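Local coordinates for putative sugar binding protein (Geobacillus stearothermophilus, PDB 6GT9), which binds galactose and probably serves as the sugar-recognising component of a three-component sensing system for galactan utilization, at residues D74-I79 with I91-L96; K230-F235 with Q239-I244; I253-L256 with T260-A263. All coordinates share one frame; numbering follows the deposited sequence.

Contact 1: residues D74-I79 with I91-L96; sequences DEHLRI and IITQGL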
loop_
_atom_site.group_PDB
_atom_site.type_symbol
_atom_site.label_atom_id
_atom_site.label_comp_id
_atom_site.label_asym_id
_atom_site.label_seq_id
_atom_site.Cartn_x
_atom_site.Cartn_y
_atom_site.Cartn_z
ATOM N N ASP A 74 -0.133 -17.208 -2.889
ATOM C CA ASP A 74 -0.824 -18.467 -2.614
ATOM C C ASP A 74 -1.270 -18.556 -1.165
ATOM O O ASP A 74 -2.389 -19.001 -0.883
ATOM C CB ASP A 74 0.066 -19.661 -2.962
ATOM C CG ASP A 74 0.267 -19.818 -4.460
ATOM O OD1 ASP A 74 -0.594 -19.326 -5.229
ATOM O OD2 ASP A 74 1.286 -20.420 -4.867
ATOM N N GLU A 75 -0.408 -18.164 -0.224
ATOM C CA GLU A 75 -0.806 -18.208 1.182
ATOM C C GLU A 75 -1.971 -17.256 1.453
ATOM O O GLU A 75 -2.910 -17.589 2.191
ATOM C CB GLU A 75 0.398 -17.877 2.063
ATOM C CG GLU A 75 0.119 -17.809 3.551
ATOM C CD GLU A 75 -0.265 -19.145 4.171
ATOM O OE1 GLU A 75 -0.210 -20.201 3.485
ATOM O OE2 GLU A 75 -0.619 -19.125 5.372
ATOM N N HIS A 76 -1.917 -16.069 0.854
ATOM C CA HIS A 76 -3.001 -15.097 0.943
ATOM C C HIS A 76 -4.313 -15.694 0.452
ATOM O O HIS A 76 -5.352 -15.567 1.106
ATOM C CB HIS A 76 -2.611 -13.863 0.122
ATOM C CG HIS A 76 -3.343 -12.605 0.489
ATOM N ND1 HIS A 76 -2.740 -11.365 0.447
ATOM C CD2 HIS A 76 -4.625 -12.386 0.867
ATOM C CE1 HIS A 76 -3.611 -10.440 0.803
ATOM N NE2 HIS A 76 -4.766 -11.029 1.058
ATOM N N LEU A 77 -4.279 -16.350 -0.685
ATOM C CA LEU A 77 -5.458 -16.952 -1.210
ATOM C C LEU A 77 -5.940 -18.127 -0.370
ATOM O O LEU A 77 -7.089 -18.385 -0.321
ATOM C CB LEU A 77 -5.280 -17.395 -2.629
ATOM C CG LEU A 77 -4.991 -16.310 -3.626
ATOM C CD1 LEU A 77 -4.704 -16.936 -4.959
ATOM C CD2 LEU A 77 -6.125 -15.310 -3.717
ATOM N N ARG A 78 -5.056 -18.831 0.287
ATOM C CA ARG A 78 -5.474 -19.957 1.122
ATOM C C ARG A 78 -6.218 -19.468 2.357
ATOM O O ARG A 78 -7.195 -20.093 2.795
ATOM C CB ARG A 78 -4.250 -20.797 1.520
ATOM C CG ARG A 78 -4.563 -22.013 2.365
ATOM C CD ARG A 78 -3.261 -22.632 2.934
ATOM N NE ARG A 78 -2.686 -21.772 3.966
ATOM C CZ ARG A 78 -3.179 -21.669 5.201
ATOM N NH1 ARG A 78 -4.244 -22.385 5.562
ATOM N NH2 ARG A 78 -2.604 -20.854 6.080
ATOM N N ILE A 79 -5.775 -18.342 2.919
ATOM C CA ILE A 79 -6.420 -17.766 4.095
ATOM C C ILE A 79 -7.806 -17.245 3.745
ATOM O O ILE A 79 -8.756 -17.395 4.528
ATOM C CB ILE A 79 -5.523 -16.667 4.687
ATOM C CG1 ILE A 79 -4.254 -17.303 5.275
ATOM C CG2 ILE A 79 -6.285 -15.842 5.711
ATOM C CD1 ILE A 79 -3.207 -16.304 5.666
ATOM N N ILE A 91 -15.579 -10.579 4.549
ATOM C CA ILE A 91 -14.136 -10.718 4.376
ATOM C C ILE A 91 -13.618 -9.428 3.756
ATOM O O ILE A 91 -14.164 -8.948 2.752
ATOM C CB ILE A 91 -13.786 -11.934 3.497
ATOM C CG1 ILE A 91 -14.196 -13.232 4.216
ATOM C CG2 ILE A 91 -12.315 -11.953 3.166
ATOM C CD1 ILE A 91 -13.995 -14.500 3.413
ATOM N N ILE A 92 -12.601 -8.848 4.377
ATOM C CA ILE A 92 -11.978 -7.608 3.927
ATOM C C ILE A 92 -10.538 -7.928 3.558
ATOM O O ILE A 92 -9.793 -8.472 4.383
ATOM C CB ILE A 92 -12.042 -6.523 5.015
ATOM C CG1 ILE A 92 -13.491 -6.320 5.474
ATOM C CG2 ILE A 92 -11.408 -5.200 4.511
ATOM C CD1 ILE A 92 -13.632 -5.619 6.820
ATOM N N THR A 93 -10.147 -7.585 2.330
ATOM C CA THR A 93 -8.853 -7.998 1.802
ATOM C C THR A 93 -8.449 -7.093 0.647
ATOM O O THR A 93 -9.292 -6.496 -0.020
ATOM C CB THR A 93 -8.892 -9.443 1.300
ATOM O OG1 THR A 93 -7.611 -9.806 0.786
ATOM C CG2 THR A 93 -9.917 -9.559 0.184
ATOM N N GLN A 94 -7.148 -7.041 0.389
ATOM C CA GLN A 94 -6.673 -6.499 -0.877
ATOM C C GLN A 94 -7.116 -7.405 -2.017
ATOM O O GLN A 94 -7.183 -8.631 -1.874
ATOM C CB GLN A 94 -5.153 -6.418 -0.898
ATOM C CG GLN A 94 -4.512 -5.410 0.008
ATOM C CD GLN A 94 -3.062 -5.798 0.263
ATOM O OE1 GLN A 94 -2.805 -6.870 0.803
ATOM N NE2 GLN A 94 -2.112 -4.950 -0.166
ATOM N N GLY A 95 -7.433 -6.798 -3.153
ATOM C CA GLY A 95 -7.494 -7.564 -4.380
ATOM C C GLY A 95 -6.096 -7.557 -4.950
ATOM O O GLY A 95 -5.815 -6.813 -5.893
ATOM N N LEU A 96 -5.200 -8.361 -4.361
ATOM C CA LEU A 96 -3.763 -8.128 -4.512
ATOM C C LEU A 96 -3.312 -8.256 -5.964
ATOM O O LEU A 96 -2.472 -7.472 -6.431
ATOM C CB LEU A 96 -2.987 -9.089 -3.618
ATOM C CG LEU A 96 -1.546 -8.723 -3.283
ATOM C CD1 LEU A 96 -1.463 -7.273 -2.792
ATOM C CD2 LEU A 96 -1.037 -9.684 -2.222
#
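His-76 reaches from helix 73-85 to the end of strand 90-93, where its NE2 donates a hydrogen bond of 3.1 Å to Thr-93 OG1. The bond is bent, 148° at the hydrogen, and the hydroxyl oxygen is tilted from the ring plane. With CG swung away from the backbone N (chi1 -159°), the imidazole projects off the helix toward the strand. In Thr-93 the OG1 atom lies anti to the residue's own N, beside the carbonyl carbon, on the side of Gln-94 O, to which it donates over 2.9 Å. The hydroxyl thus accepts one hydrogen bond and donates another, which fixes its rotation.

Two further side chains meet the ring. Gln-94 brings its OE1 up to the imidazole edge, in plane, 3.7 Å from His-76 CE1; the amide is turned 37° against the ring. Leu-96 approaches at a slant, its CD2 methyl 3.6 Å from His-76 ND1. Gly-95, between them in the chain, is the centre of an inverse gamma turn. The other end of the Gln-94 amide works for the sugar site: NE2 hydrogen-bonds Asp-119 and Glu-38, two galactose-binding residues, and Gln-94 itself touches the galactose. His-76 is thus a second-shell neighbour, lying behind a pocket residue.

Strand 90-93 runs within the parallel sheet between strands 32-36 and 115-118, and helix 73-85 packs on that sheet, with His-76 and Thr-93 both touching Val-36. The adjacent helix 98-110 completes the surroundings through Phe-101, which stacks edge-to-face with His-76 and also touches Leu-77 and Leu-96.

Contact 2: residues K230-F235 with Q239-I244; sequences KVVEQF and QKTYII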
loop_
_atom_site.group_PDB
_atom_site.type_symbol
_atom_site.label_atom_id
_atom_site.label_comp_id
_atom_site.label_asym_id
_atom_site.label_seq_id
_atom_site.Cartn_x
_atom_site.Cartn_y
_atom_site.Cartn_z
ATOM N N LYS A 230 18.635 4.542 4.400
ATOM C CA LYS A 230 19.726 3.925 5.145
ATOM C C LYS A 230 20.962 3.759 4.273
ATOM O O LYS A 230 22.083 4.033 4.713
ATOM C CB LYS A 230 19.286 2.574 5.702
ATOM C CG LYS A 230 20.421 1.748 6.305
ATOM C CD LYS A 230 20.093 0.244 6.266
ATOM C CE LYS A 230 21.125 -0.591 7.020
ATOM N NZ LYS A 230 21.006 -0.417 8.495
ATOM N N VAL A 231 20.779 3.313 3.029
ATOM C CA VAL A 231 21.924 3.099 2.148
ATOM C C VAL A 231 22.538 4.432 1.723
ATOM O O VAL A 231 23.766 4.590 1.701
ATOM C CB VAL A 231 21.494 2.238 0.946
ATOM C CG1 VAL A 231 22.599 2.184 -0.104
ATOM C CG2 VAL A 231 21.161 0.841 1.418
ATOM N N VAL A 232 21.697 5.417 1.402
ATOM C CA VAL A 232 22.193 6.729 0.995
ATOM C C VAL A 232 23.021 7.353 2.111
ATOM O O VAL A 232 24.099 7.915 1.868
ATOM C CB VAL A 232 21.014 7.636 0.583
ATOM C CG1 VAL A 232 21.459 9.096 0.429
ATOM C CG2 VAL A 232 20.401 7.132 -0.707
ATOM N N GLU A 233 22.544 7.252 3.354
ATOM C CA GLU A 233 23.266 7.869 4.462
ATOM C C GLU A 233 24.588 7.166 4.744
ATOM O O GLU A 233 25.532 7.810 5.214
ATOM C CB GLU A 233 22.394 7.895 5.719
ATOM C CG GLU A 233 21.287 8.932 5.654
ATOM C CD GLU A 233 20.650 9.222 7.007
ATOM O OE1 GLU A 233 19.814 10.155 7.084
ATOM O OE2 GLU A 233 20.974 8.518 7.990
ATOM N N GLN A 234 24.687 5.863 4.458
ATOM C CA GLN A 234 25.949 5.164 4.687
ATOM C C GLN A 234 27.031 5.610 3.716
ATOM O O GLN A 234 28.220 5.577 4.062
ATOM C CB GLN A 234 25.758 3.653 4.591
ATOM C CG GLN A 234 24.808 3.088 5.630
ATOM C CD GLN A 234 24.789 1.576 5.646
ATOM O OE1 GLN A 234 24.687 0.926 4.597
ATOM N NE2 GLN A 234 24.860 1.002 6.841
ATOM N N PHE A 235 26.654 5.999 2.497
ATOM C CA PHE A 235 27.630 6.624 1.608
ATOM C C PHE A 235 28.040 7.997 2.126
ATOM O O PHE A 235 29.231 8.338 2.133
ATOM C CB PHE A 235 27.062 6.735 0.197
ATOM C CG PHE A 235 27.101 5.451 -0.584
ATOM C CD1 PHE A 235 28.270 5.035 -1.202
ATOM C CD2 PHE A 235 25.966 4.670 -0.714
ATOM C CE1 PHE A 235 28.307 3.864 -1.931
ATOM C CE2 PHE A 235 25.994 3.497 -1.441
ATOM C CZ PHE A 235 27.170 3.092 -2.051
ATOM N N GLN A 239 27.141 15.099 -3.021
ATOM C CA GLN A 239 26.127 15.286 -4.036
ATOM C C GLN A 239 24.854 14.519 -3.666
ATOM O O GLN A 239 24.765 13.350 -3.773
ATOM C CB GLN A 239 26.686 15.053 -5.438
ATOM C CG GLN A 239 28.068 15.694 -5.643
ATOM C CD GLN A 239 28.102 17.242 -5.725
ATOM O OE1 GLN A 239 28.831 17.912 -4.990
ATOM N NE2 GLN A 239 27.359 17.795 -6.675
ATOM N N LYS A 240 23.873 15.250 -3.196
ATOM C CA LYS A 240 22.666 14.646 -2.703
ATOM C C LYS A 240 21.836 13.770 -3.662
ATOM O O LYS A 240 21.965 13.820 -4.859
ATOM C CB LYS A 240 21.837 15.661 -1.903
ATOM C CG LYS A 240 21.143 15.091 -0.663
ATOM C CD LYS A 240 20.833 16.182 0.331
ATOM C CE LYS A 240 19.536 15.924 1.088
ATOM N NZ LYS A 240 18.866 17.197 1.487
ATOM N N THR A 241 21.001 12.934 -3.068
ATOM C CA THR A 241 20.161 11.991 -3.770
ATOM C C THR A 241 18.734 12.323 -3.401
ATOM O O THR A 241 18.457 12.478 -2.273
ATOM C CB THR A 241 20.471 10.593 -3.249
ATOM O OG1 THR A 241 21.804 10.276 -3.560
ATOM C CG2 THR A 241 19.578 9.558 -3.833
ATOM N N TYR A 242 17.863 12.423 -4.386
ATOM C CA TYR A 242 16.456 12.737 -4.169
ATOM C C TYR A 242 15.687 11.453 -3.882
ATOM O O TYR A 242 15.758 10.494 -4.654
ATOM C CB TYR A 242 15.869 13.449 -5.389
ATOM C CG TYR A 242 14.400 13.816 -5.264
ATOM C CD1 TYR A 242 14.007 15.030 -4.715
ATOM C CD2 TYR A 242 13.404 12.943 -5.704
ATOM C CE1 TYR A 242 12.653 15.364 -4.599
ATOM C CE2 TYR A 242 12.054 13.269 -5.595
ATOM C CZ TYR A 242 11.683 14.476 -5.042
ATOM O OH TYR A 242 10.338 14.806 -4.946
ATOM N N ILE A 243 14.950 11.431 -2.777
ATOM C CA ILE A 243 14.153 10.260 -2.404
ATOM C C ILE A 243 12.708 10.690 -2.227
ATOM O O ILE A 243 12.414 11.548 -1.386
ATOM C CB ILE A 243 14.657 9.599 -1.115
ATOM C CG1 ILE A 243 16.122 9.214 -1.241
ATOM C CG2 ILE A 243 13.827 8.353 -0.807
ATOM C CD1 ILE A 243 16.687 8.632 0.040
ATOM N N ILE A 244 11.800 10.072 -2.980
ATOM C CA ILE A 244 10.373 10.188 -2.706
ATOM C C ILE A 244 9.841 8.785 -2.425
ATOM O O ILE A 244 10.089 7.850 -3.196
ATOM C CB ILE A 244 9.603 10.894 -3.845
ATOM C CG1 ILE A 244 8.102 11.009 -3.486
ATOM C CG2 ILE A 244 9.833 10.212 -5.177
ATOM C CD1 ILE A 244 7.308 12.033 -4.313
#
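Val-232 meets Thr-241 and Ile-243 through carbon contacts, with methyl groups doing nearly all the work. Its two branches divide the task. CG2 reaches both partners, lying 4.0 Å from Thr-241 CG2 and 4.1 Å from Ile-243 CD1, while CG1 rests against Thr-241 CB at 4.1 Å. With the Thr-241 OG1 beside the backbone N (chi1 -64°), the CG2 methyl is left anti to N and meets the valine. Val-232 and Thr-241 are inclined to each other; Val-232 and Ile-243 lie alongside, pointing opposite ways.

Between the two segments the contact is carried by side-chain carbons; each backbone bonds within its own helix or sheet. In the last turn of the helix Gln-234 N bonds to Lys-230 O at 3.2 Å, but the bonds from Phe-235 N to Val-231 O and Val-232 O are weak.

Polar side chains turn to other partners: Glu-233 forms a salt bridge with Lys-258, and Tyr-242 OH bonds to Asp-149.

The contact closes the second half of a beta-alpha-beta crossover, strand 216-219, helix 224-235, strand 242-246, whose two strands lie side by side and parallel. Thr-241 and Ile-243 face helix 224-235; the alternate residues Tyr-242 and Ile-244 meet helix 135-149 across the sheet, and Val-231 packs the crossover helix against helix 197-210.

Contact 3: residues I253-L256 with T260-A263; sequences IRYL and TIAA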
loop_
_atom_site.group_PDB
_atom_site.type_symbol
_atom_site.label_atom_id
_atom_site.label_comp_id
_atom_site.label_asym_id
_atom_site.label_seq_id
_atom_site.Cartn_x
_atom_site.Cartn_y
_atom_site.Cartn_z
ATOM N N ILE A 253 9.073 9.806 8.558
ATOM C CA ILE A 253 8.963 11.193 9.013
ATOM C C ILE A 253 10.302 11.689 9.547
ATOM O O ILE A 253 10.715 12.827 9.279
ATOM C CB ILE A 253 7.852 11.332 10.070
ATOM C CG1 ILE A 253 6.488 10.961 9.477
ATOM C CG2 ILE A 253 7.834 12.740 10.652
ATOM C CD1 ILE A 253 6.137 11.710 8.223
ATOM N N ARG A 254 10.999 10.842 10.310
ATOM C CA ARG A 254 12.313 11.208 10.830
ATOM C C ARG A 254 13.279 11.559 9.701
ATOM O O ARG A 254 13.937 12.607 9.730
ATOM C CB ARG A 254 12.866 10.061 11.678
ATOM C CG ARG A 254 14.216 10.368 12.283
ATOM C CD ARG A 254 14.161 11.684 13.051
ATOM N NE ARG A 254 15.475 12.075 13.552
ATOM C CZ ARG A 254 16.034 13.264 13.347
ATOM N NH1 ARG A 254 15.389 14.201 12.657
ATOM N NH2 ARG A 254 17.237 13.517 13.846
ATOM N N TYR A 255 13.367 10.693 8.690
ATOM C CA TYR A 255 14.250 10.947 7.554
ATOM C C TYR A 255 13.845 12.207 6.792
ATOM O O TYR A 255 14.704 12.952 6.297
ATOM C CB TYR A 255 14.240 9.742 6.620
ATOM C CG TYR A 255 15.181 8.615 6.986
ATOM C CD1 TYR A 255 16.534 8.850 7.203
ATOM C CD2 TYR A 255 14.717 7.302 7.084
ATOM C CE1 TYR A 255 17.402 7.812 7.519
ATOM C CE2 TYR A 255 15.572 6.263 7.399
ATOM C CZ TYR A 255 16.912 6.521 7.614
ATOM O OH TYR A 255 17.759 5.485 7.926
ATOM N N LEU A 256 12.535 12.439 6.657
ATOM C CA LEU A 256 12.041 13.673 6.062
ATOM C C LEU A 256 12.489 14.882 6.871
ATOM O O LEU A 256 12.891 15.908 6.305
ATOM C CB LEU A 256 10.518 13.609 5.980
ATOM C CG LEU A 256 9.678 14.417 5.008
ATOM C CD1 LEU A 256 10.119 14.197 3.577
ATOM C CD2 LEU A 256 8.234 13.982 5.194
ATOM N N THR A 260 17.043 13.630 4.545
ATOM C CA THR A 260 17.475 12.488 3.744
ATOM C C THR A 260 16.413 12.091 2.728
ATOM O O THR A 260 16.721 11.847 1.555
ATOM C CB THR A 260 17.797 11.311 4.657
ATOM O OG1 THR A 260 18.669 11.748 5.708
ATOM C CG2 THR A 260 18.453 10.201 3.866
ATOM N N ILE A 261 15.149 11.985 3.173
ATOM C CA ILE A 261 14.001 11.829 2.283
ATOM C C ILE A 261 13.452 13.209 1.955
ATOM O O ILE A 261 13.351 14.075 2.828
ATOM C CB ILE A 261 12.930 10.925 2.930
ATOM C CG1 ILE A 261 13.496 9.505 3.076
ATOM C CG2 ILE A 261 11.641 10.931 2.123
ATOM C CD1 ILE A 261 12.538 8.500 3.702
ATOM N N ALA A 262 13.109 13.427 0.687
ATOM C CA ALA A 262 12.590 14.718 0.244
ATOM C C ALA A 262 11.072 14.811 0.287
ATOM O O ALA A 262 10.522 15.905 0.488
ATOM C CB ALA A 262 13.060 15.010 -1.182
ATOM N N ALA A 263 10.367 13.701 0.084
ATOM C CA ALA A 263 8.919 13.775 -0.008
ATOM C C ALA A 263 8.347 12.395 0.249
ATOM O O ALA A 263 9.052 11.390 0.166
ATOM C CB ALA A 263 8.468 14.274 -1.378
HETATM O O HOH W 1 13.261 16.647 3.455
#
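Tyr-255 and Leu-256 of helix 250-258 meet Thr-260 and Ile-261 in the tight loop that leads into strand 263-266, the alpha-to-beta connection in one lobe of the periplasmic binding protein fold. Both partners come to the tyrosine at a slant, Thr-260 to the ring and Ile-261 mainly to CB. Tyr-255 CD1 lies 3.8 Å from Thr-260 CB, while the CB carbon of Tyr-255 takes the end of Ile-261, whose CD1 comes to 3.6 Å. Ile-261 manages this by stretching CG1 and CD1 straight out (chi2 -180°), so that the ethyl arm runs to the tyrosine while the CG2 methyl is left for Leu-256.

Leu-256 works on the other branch. Its CG stands opposite the backbone N (chi1 -157°), and CD1 is thereby laid against the main chain of the loop: it is 3.3 Å from Ile-261 O and 3.9 Å from Ile-261 CG2, and it also brushes the peptide joining Ala-262 to Ala-263. A methyl group therefore covers a carbonyl and a peptide unit directly.

The Thr-260 hydroxyl pairs with Glu-233 of helix 224-235, at a spacing too short to be trusted in detail, where Tyr-255 also touches Ala-229; Leu-256 meets Ile-300 of strand 298-301.

The main chains join as well. Ile-261 N makes a weak hydrogen bond of 3.3 Å to Tyr-255 O, linking the loop to the helix. Ile-261 O has two partners, a CA-H...O contact from Leu-256 and a water. Leu-256 CA points its hydrogen at the oxygen almost dead straight, 3.5 Å from CA to O with 177° at the hydrogen, and the water donates to Ile-261 O at 2.6 Å and to Leu-256 O at 3.0 Å, bridging the two carbonyls.

Overall arrangement
Along the chain the contacts come in series, contact 1 first, then contact 2, then contact 3. Contact 1 belongs to the parallel sheet containing strands 32-36 and 90-93, and lies on the opposite side of the chain's centre from the others, its centre about 35 Å from that of contact 2 and 32 Å from that of contact 3. Contacts 2 and 3, with centres about 10 Å apart, share the other sheet: strand 242-246 pairs with strand 263-266, and Ile-243 O lies 2.9 Å from Ala-262 N. Each sheet is the core of one of the two lobes that flank the galactose; contact 1 includes a pocket residue, whereas contacts 2 and 3 build the second lobe farther from the sugar.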